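Local coordinates for protein catalase (Bacillus pumilus, PDB 4QOL) that breaks hydrogen peroxide down to water and oxygen at a heme iron and can probably also oxidise phenolic substrates in a peroxidase-like way, at residues P304-F307 against F308-T311; S431-E434 against E435-Q438; I460-F463 against Y464-D467. One frame throughout, in Å; residues are numbered along the deposited sequence.

Each of the three contacts is a local one within a continuous stretch, so none closes a loop over intervening chain and none nests within or crosses another. The first met from the N terminus is interaction 1, which turns the exit of strand 293-302, in the catalase beta-barrel, into the short helix 307-312. Much later, interaction 2 starts helix 434-448 after the break from helix 423-431. Interaction 3 runs along the end of the next helix, 453-466, up to the turn into helix 468-478. Interactions 2 and 3 share the C-terminal helical region, their centres 16 Å apart; interaction 1 lies across the chain's centre from interaction 3, 45 Å away between centres.

Interaction 1: residues P304-F307 against F308-T311; sequences PENF and FAET
Glu310 OE2 is gripped by two consecutive backbone amides, those of Glu305 and Asn306. The bond from Asn306 N to Glu310 OE2 is 2.9 Å long and meets the oxygen from above the carboxylate plane, 42° out of it; the one from Glu305 N is weak because its N-H points poorly. A glutamate suits this place, being long enough to reach back from the first turn of the helix, and its probable negative charge would favour receiving N-H groups of the incoming loop, one of them only weakly. On the way Glu310 CB rests 3.4 Å from Asn306 O, which also accepts from Glu310 N, while Glu310 OE1 lies 3.4 Å from Pro304 CB.

Asn306 is the N-cap. Its amide OD1 reaches the helix start because chi1 is -180°, CG standing opposite the backbone N, and accepts from Ala309 N at 2.9 Å in the carbonyl plane, supplying an acceptor for an amide that has no preceding turn. One step on, Thr311 lies over a face of the Phe307 ring in a CH-pi contact, its CB 4.0 Å from the ring centroid and its methyl CG2 3.8 Å from Phe307 CE2. The other branch, OG1, comes to 3.6 Å from Pro304 CG.

Beyond the turn, Glu310 OE1 is hydrogen-bonded to Tyr64 OH of strand 60-69, and Thr311 packs on Phe92 and Arg94 of strand 88-96, its side chain about 7 Å from a bound heme. Pro378 of a second subunit packs on Asn306, and a third makes backbone hydrogen bonds with Phe307. Helix 307-312 thus packs on the barrel strands while its start, with the loop before it, meets two other subunits.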
loop_
_atom_site.group_PDB
_atom_site.type_symbol
_atom_site.label_atom_id
_atom_site.label_comp_id
_atom_site.label_asym_id
_atom_site.label_seq_id
_atom_site.Cartn_x
_atom_site.Cartn_y
_atom_site.Cartn_z
ATOM N N PRO A 304 -7.281 -4.056 -26.567
ATOM C CA PRO A 304 -7.916 -3.392 -25.412
ATOM C C PRO A 304 -8.188 -1.938 -25.635
ATOM O O PRO A 304 -7.543 -1.260 -26.512
ATOM C CB PRO A 304 -6.892 -3.571 -24.272
ATOM C CG PRO A 304 -6.026 -4.723 -24.751
ATOM C CD PRO A 304 -5.930 -4.544 -26.236
ATOM N N GLU A 305 -9.094 -1.420 -24.824
ATOM C CA GLU A 305 -9.335 0.055 -24.895
ATOM C C GLU A 305 -8.329 0.877 -24.132
ATOM O O GLU A 305 -8.107 2.029 -24.484
ATOM C CB GLU A 305 -10.741 0.352 -24.358
ATOM C CG GLU A 305 -11.836 -0.217 -25.269
ATOM C CD GLU A 305 -11.724 0.391 -26.695
ATOM O OE1 GLU A 305 -11.374 -0.347 -27.703
ATOM O OE2 GLU A 305 -11.950 1.628 -26.799
ATOM N N ASN A 306 -7.752 0.307 -23.064
ATOM C CA ASN A 306 -6.769 1.058 -22.248
ATOM C C ASN A 306 -5.717 0.058 -21.746
ATOM O O ASN A 306 -6.035 -0.969 -21.144
ATOM C CB ASN A 306 -7.427 1.758 -21.075
ATOM C CG ASN A 306 -6.434 2.537 -20.238
ATOM O OD1 ASN A 306 -5.903 2.041 -19.228
ATOM N ND2 ASN A 306 -6.227 3.808 -20.606
ATOM N N PHE A 307 -4.477 0.320 -22.075
ATOM C CA PHE A 307 -3.430 -0.675 -21.810
ATOM C C PHE A 307 -3.274 -0.902 -20.308
ATOM O O PHE A 307 -3.160 -2.046 -19.825
ATOM C CB PHE A 307 -2.111 -0.208 -22.443
ATOM C CG PHE A 307 -0.977 -1.196 -22.302
ATOM C CD1 PHE A 307 -0.183 -1.190 -21.196
ATOM C CD2 PHE A 307 -0.762 -2.137 -23.273
ATOM C CE1 PHE A 307 0.820 -2.122 -21.049
ATOM C CE2 PHE A 307 0.307 -2.994 -23.208
ATOM C CZ PHE A 307 1.090 -3.013 -22.090
ATOM N N PHE A 308 -3.183 0.175 -19.544
ATOM C CA PHE A 308 -3.007 -0.001 -18.086
ATOM C C PHE A 308 -4.170 -0.817 -17.473
ATOM O O PHE A 308 -3.952 -1.748 -16.685
ATOM C CB PHE A 308 -2.870 1.352 -17.395
ATOM C CG PHE A 308 -2.759 1.277 -15.907
ATOM C CD1 PHE A 308 -1.539 1.130 -15.296
ATOM C CD2 PHE A 308 -3.899 1.261 -15.116
ATOM C CE1 PHE A 308 -1.474 1.005 -13.900
ATOM C CE2 PHE A 308 -3.823 1.184 -13.711
ATOM C CZ PHE A 308 -2.634 1.039 -13.104
ATOM N N ALA A 309 -5.388 -0.374 -17.735
ATOM C CA ALA A 309 -6.507 -0.859 -17.017
ATOM C C ALA A 309 -6.747 -2.342 -17.315
ATOM O O ALA A 309 -7.268 -3.071 -16.469
ATOM C CB ALA A 309 -7.788 -0.033 -17.309
ATOM N N GLU A 310 -6.433 -2.749 -18.547
ATOM C CA GLU A 310 -6.737 -4.098 -19.049
ATOM C C GLU A 310 -5.499 -4.963 -19.136
ATOM O O GLU A 310 -5.463 -6.006 -18.528
ATOM C CB GLU A 310 -7.434 -3.979 -20.412
ATOM C CG GLU A 310 -8.796 -3.296 -20.292
ATOM C CD GLU A 310 -9.379 -2.927 -21.608
ATOM O OE1 GLU A 310 -9.717 -3.862 -22.333
ATOM O OE2 GLU A 310 -9.462 -1.703 -21.925
ATOM N N THR A 311 -4.454 -4.520 -19.800
ATOM C CA THR A 311 -3.258 -5.366 -19.928
ATOM C C THR A 311 -2.375 -5.321 -18.665
ATOM O O THR A 311 -2.019 -6.376 -18.121
ATOM C CB THR A 311 -2.473 -5.044 -21.197
ATOM O OG1 THR A 311 -3.339 -5.177 -22.331
ATOM C CG2 THR A 311 -1.277 -5.909 -21.365
#

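Interaction 2: residues S431-E434 against E435-Q438; sequences SYSE and EEKQ
Lys437 folds back over the start of its helix to reach the backbone of Tyr432. Its CB lies beside Glu434 O, and CG rests against both Ser433 O, 3.4 Å away, and Tyr432 CB. CD runs past Glu434 OE2 at 4.0 Å, and CE leads on toward Tyr432 O. The chain stays extended until a final bend at chi4 of Lys437 (75°) brings NZ to Tyr432 O, a hydrogen bond of 2.8 Å. NZ also donates to a water that in turn donates to Glu434 OE2, and the ammonium makes a cation-pi contact with Tyr429. The opposite charges of Lys437 and Glu434 are therefore joined through this water, without direct contact. Were the lysine exchanged for an alanine, Tyr432 O would probably lose its ammonium donor, the water one of its two anchors and Tyr429 its cation.

Next to the lysine, Ser433 and Glu436 form a capping box, the reciprocal pair that begins many helices. Ser433 OG sits between its own N and carbonyl carbon (chi1 71°), close enough to accept from Glu436 N at 3.1 Å. In return, Glu436 OE1 takes Ser433 N at 2.9 Å through its anti lone pair. The same oxygen lies at the edge of the Tyr432 ring, 3.6 Å from CD1. A short hydroxyl suits one end of the box and a longer carboxylate the other. Farther on, Gln438 NE2 gives a nearly straight bond to Glu434 OE1, 2.9 Å, that acceptor lying in the amide plane.

Arg473 of helix 468-478 holds Glu434 OE1 by a salt bridge, and Tyr432 OH bonds to Thr179 O of helix 175-181. Helix 434-448 is thus tied at its first turn to helix 468-478, and the loop just before it to helix 175-181.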
loop_
_atom_site.group_PDB
_atom_site.type_symbol
_atom_site.label_atom_id
_atom_site.label_comp_id
_atom_site.label_asym_id
_atom_site.label_seq_id
_atom_site.Cartn_x
_atom_site.Cartn_y
_atom_site.Cartn_z
ATOM N N SER A 431 17.346 -34.010 -32.763
ATOM C CA SER A 431 16.207 -33.665 -33.638
ATOM C C SER A 431 16.421 -32.379 -34.440
ATOM O O SER A 431 15.684 -32.108 -35.405
ATOM C CB SER A 431 14.912 -33.588 -32.817
ATOM O OG SER A 431 14.794 -32.334 -32.123
ATOM N N TYR A 432 17.443 -31.598 -34.079
ATOM C CA TYR A 432 17.738 -30.391 -34.791
ATOM C C TYR A 432 18.367 -30.745 -36.163
ATOM O O TYR A 432 19.188 -31.637 -36.249
ATOM C CB TYR A 432 18.730 -29.495 -34.004
ATOM C CG TYR A 432 18.126 -28.690 -32.833
ATOM C CD1 TYR A 432 16.887 -28.071 -32.951
ATOM C CD2 TYR A 432 18.758 -28.651 -31.605
ATOM C CE1 TYR A 432 16.317 -27.391 -31.878
ATOM C CE2 TYR A 432 18.207 -27.969 -30.503
ATOM C CZ TYR A 432 16.974 -27.349 -30.646
ATOM O OH TYR A 432 16.417 -26.661 -29.553
ATOM N N SER A 433 18.049 -29.944 -37.176
ATOM C CA SER A 433 18.812 -29.921 -38.433
ATOM C C SER A 433 20.227 -29.469 -38.157
ATOM O O SER A 433 20.518 -28.927 -37.087
ATOM C CB SER A 433 18.153 -28.980 -39.448
ATOM O OG SER A 433 18.309 -27.623 -39.072
ATOM N N GLU A 434 21.115 -29.685 -39.125
ATOM C CA GLU A 434 22.467 -29.309 -38.949
ATOM C C GLU A 434 22.559 -27.795 -38.751
ATOM O O GLU A 434 23.408 -27.350 -38.015
ATOM C CB GLU A 434 23.331 -29.767 -40.144
ATOM C CG GLU A 434 24.778 -29.286 -40.102
ATOM C CD GLU A 434 25.547 -29.635 -38.815
ATOM O OE1 GLU A 434 26.522 -28.935 -38.518
ATOM O OE2 GLU A 434 25.233 -30.633 -38.140
ATOM N N GLU A 435 21.735 -27.030 -39.477
ATOM C CA GLU A 435 21.734 -25.564 -39.422
ATOM C C GLU A 435 21.312 -25.169 -38.005
ATOM O O GLU A 435 21.897 -24.273 -37.411
ATOM C CB GLU A 435 20.762 -24.975 -40.460
ATOM C CG GLU A 435 21.206 -25.067 -41.938
ATOM C CD GLU A 435 21.279 -26.503 -42.489
ATOM O OE1 GLU A 435 22.095 -26.755 -43.393
ATOM O OE2 GLU A 435 20.517 -27.413 -42.050
ATOM N N GLU A 436 20.282 -25.845 -37.488
ATOM C CA GLU A 436 19.778 -25.556 -36.131
ATOM C C GLU A 436 20.826 -25.913 -35.066
ATOM O O GLU A 436 21.002 -25.180 -34.081
ATOM C CB GLU A 436 18.504 -26.295 -35.881
ATOM C CG GLU A 436 17.315 -25.776 -36.670
ATOM C CD GLU A 436 16.088 -26.630 -36.434
ATOM O OE1 GLU A 436 16.167 -27.862 -36.519
ATOM O OE2 GLU A 436 15.029 -26.085 -36.086
ATOM N N LYS A 437 21.519 -27.028 -35.234
ATOM C CA LYS A 437 22.575 -27.380 -34.295
ATOM C C LYS A 437 23.659 -26.306 -34.348
ATOM O O LYS A 437 24.223 -25.928 -33.316
ATOM C CB LYS A 437 23.224 -28.682 -34.635
ATOM C CG LYS A 437 22.409 -29.908 -34.394
ATOM C CD LYS A 437 23.308 -31.107 -34.688
ATOM C CE LYS A 437 22.598 -32.410 -34.449
ATOM N NZ LYS A 437 21.619 -32.725 -35.504
ATOM N N GLN A 438 23.983 -25.857 -35.542
ATOM C CA GLN A 438 25.043 -24.830 -35.649
ATOM C C GLN A 438 24.622 -23.545 -34.926
ATOM O O GLN A 438 25.426 -22.915 -34.247
ATOM C CB GLN A 438 25.415 -24.542 -37.123
ATOM C CG GLN A 438 26.317 -25.648 -37.693
ATOM C CD GLN A 438 26.811 -25.387 -39.126
ATOM O OE1 GLN A 438 26.925 -24.239 -39.559
ATOM N NE2 GLN A 438 27.110 -26.458 -39.859
HETATM O O HOH W 1 23.547 -32.645 -37.968
#

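Interaction 3: residues I460-F463 against Y464-D467; sequences ICNF and YRAD
The Arg465 guanidinium lies with one face over Cys461 O, its CZ 3.9 Å from that oxygen, while the amide of Asn462 meets it at the edge. There Asn462 OD1 comes to 2.9 Å from Arg465 NH1, the amide and guanidinium planes turned 56° apart. Cys461 CB also brushes the group, 3.9 Å from NH1. The arginine reaches this place because its chain is extended from CG to NE (chi2 -179°) and runs back along the helix, CG touching Cys461 O at 3.3 Å. Its long aliphatic stem can cover the backbone while the charged end stays near the surface. The ND2 of Asn462 donates to Thr169 O, which probably helps to fix how the amide is turned.

All this is carried on the last turns of helix 453-466, where the i to i+4 bonds continue to the end: Tyr464 N gives to Ile460 O at 2.8 Å, and Asp467, the first residue to leave helical angles, still donates through its N to Phe463 O at 3.0 Å. Asp467 then serves as N-cap of the following helix, 468-478, its OD1 accepting from Tyr470 N, while OD2 forms a salt bridge with Arg430. An aspartate fits such a junction because its short carboxylate can cap one helix and pair with an arginine at once. On the buried side the large, apolar Phe463 packs against Leu178 of helix 175-181 and Leu474 of helix 468-478. The small Ala466 packs on Ala425 of helix 423-431, where little bulk is called for.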
loop_
_atom_site.group_PDB
_atom_site.type_symbol
_atom_site.label_atom_id
_atom_site.label_comp_id
_atom_site.label_asym_id
_atom_site.label_seq_id
_atom_site.Cartn_x
_atom_site.Cartn_y
_atom_site.Cartn_z
ATOM N N ILE A 460 29.582 -27.424 -20.291
ATOM C CA ILE A 460 29.994 -28.345 -21.351
ATOM C C ILE A 460 29.732 -29.804 -21.004
ATOM O O ILE A 460 29.197 -30.562 -21.782
ATOM C CB ILE A 460 31.501 -28.138 -21.688
ATOM C CG1 ILE A 460 31.678 -26.820 -22.389
ATOM C CG2 ILE A 460 32.021 -29.269 -22.553
ATOM C CD1 ILE A 460 33.104 -26.366 -22.372
ATOM N N CYS A 461 30.114 -30.186 -19.789
ATOM C CA CYS A 461 29.890 -31.539 -19.320
ATOM C C CYS A 461 28.424 -31.905 -19.259
ATOM O O CYS A 461 28.048 -33.039 -19.575
ATOM C CB CYS A 461 30.576 -31.738 -17.972
ATOM S SG CYS A 461 32.422 -31.728 -18.221
ATOM N N ASN A 462 27.565 -30.966 -18.843
ATOM C CA ASN A 462 26.142 -31.296 -18.842
ATOM C C ASN A 462 25.618 -31.560 -20.248
ATOM O O ASN A 462 24.825 -32.461 -20.448
ATOM C CB ASN A 462 25.319 -30.151 -18.155
ATOM C CG ASN A 462 25.518 -30.076 -16.645
ATOM O OD1 ASN A 462 25.850 -31.034 -16.008
ATOM N ND2 ASN A 462 25.206 -28.931 -16.072
ATOM N N PHE A 463 26.015 -30.730 -21.204
ATOM C CA PHE A 463 25.554 -30.915 -22.588
ATOM C C PHE A 463 26.221 -32.154 -23.223
ATOM O O PHE A 463 25.588 -32.847 -24.003
ATOM C CB PHE A 463 25.805 -29.638 -23.408
ATOM C CG PHE A 463 25.005 -28.454 -22.897
ATOM C CD1 PHE A 463 23.657 -28.544 -22.812
ATOM C CD2 PHE A 463 25.614 -27.234 -22.555
ATOM C CE1 PHE A 463 22.883 -27.476 -22.364
ATOM C CE2 PHE A 463 24.868 -26.118 -22.110
ATOM C CZ PHE A 463 23.485 -26.268 -22.009
ATOM N N TYR A 464 27.438 -32.492 -22.756
ATOM C CA TYR A 464 28.110 -33.729 -23.209
ATOM C C TYR A 464 27.268 -34.978 -22.770
ATOM O O TYR A 464 27.084 -35.928 -23.534
ATOM C CB TYR A 464 29.525 -33.795 -22.635
ATOM C CG TYR A 464 30.380 -34.858 -23.312
ATOM C CD1 TYR A 464 30.295 -36.177 -22.919
ATOM C CD2 TYR A 464 31.177 -34.511 -24.365
ATOM C CE1 TYR A 464 31.035 -37.155 -23.556
ATOM C CE2 TYR A 464 31.947 -35.455 -24.999
ATOM C CZ TYR A 464 31.851 -36.758 -24.618
ATOM O OH TYR A 464 32.644 -37.667 -25.284
ATOM N N ARG A 465 26.759 -34.948 -21.528
ATOM C CA ARG A 465 25.940 -36.042 -21.028
ATOM C C ARG A 465 24.651 -36.149 -21.780
ATOM O O ARG A 465 24.092 -37.267 -21.899
ATOM C CB ARG A 465 25.622 -35.861 -19.548
ATOM C CG ARG A 465 26.835 -36.007 -18.674
ATOM C CD ARG A 465 26.478 -35.845 -17.200
ATOM N NE ARG A 465 27.726 -35.646 -16.480
ATOM C CZ ARG A 465 28.281 -34.527 -15.990
ATOM N NH1 ARG A 465 27.673 -33.311 -15.943
ATOM N NH2 ARG A 465 29.491 -34.668 -15.429
ATOM N N ALA A 466 24.098 -35.032 -22.223
ATOM C CA ALA A 466 22.924 -35.044 -23.119
ATOM C C ALA A 466 23.293 -35.754 -24.430
ATOM O O ALA A 466 22.621 -36.696 -24.856
ATOM C CB ALA A 466 22.447 -33.614 -23.393
ATOM N N ASP A 467 24.366 -35.328 -25.050
ATOM C CA ASP A 467 24.809 -35.934 -26.318
ATOM C C ASP A 467 26.302 -35.598 -26.541
ATOM O O ASP A 467 26.715 -34.454 -26.430
ATOM C CB ASP A 467 23.901 -35.460 -27.474
ATOM C CG ASP A 467 24.338 -35.963 -28.852
ATOM O OD1 ASP A 467 25.376 -35.482 -29.375
ATOM O OD2 ASP A 467 23.665 -36.854 -29.389
#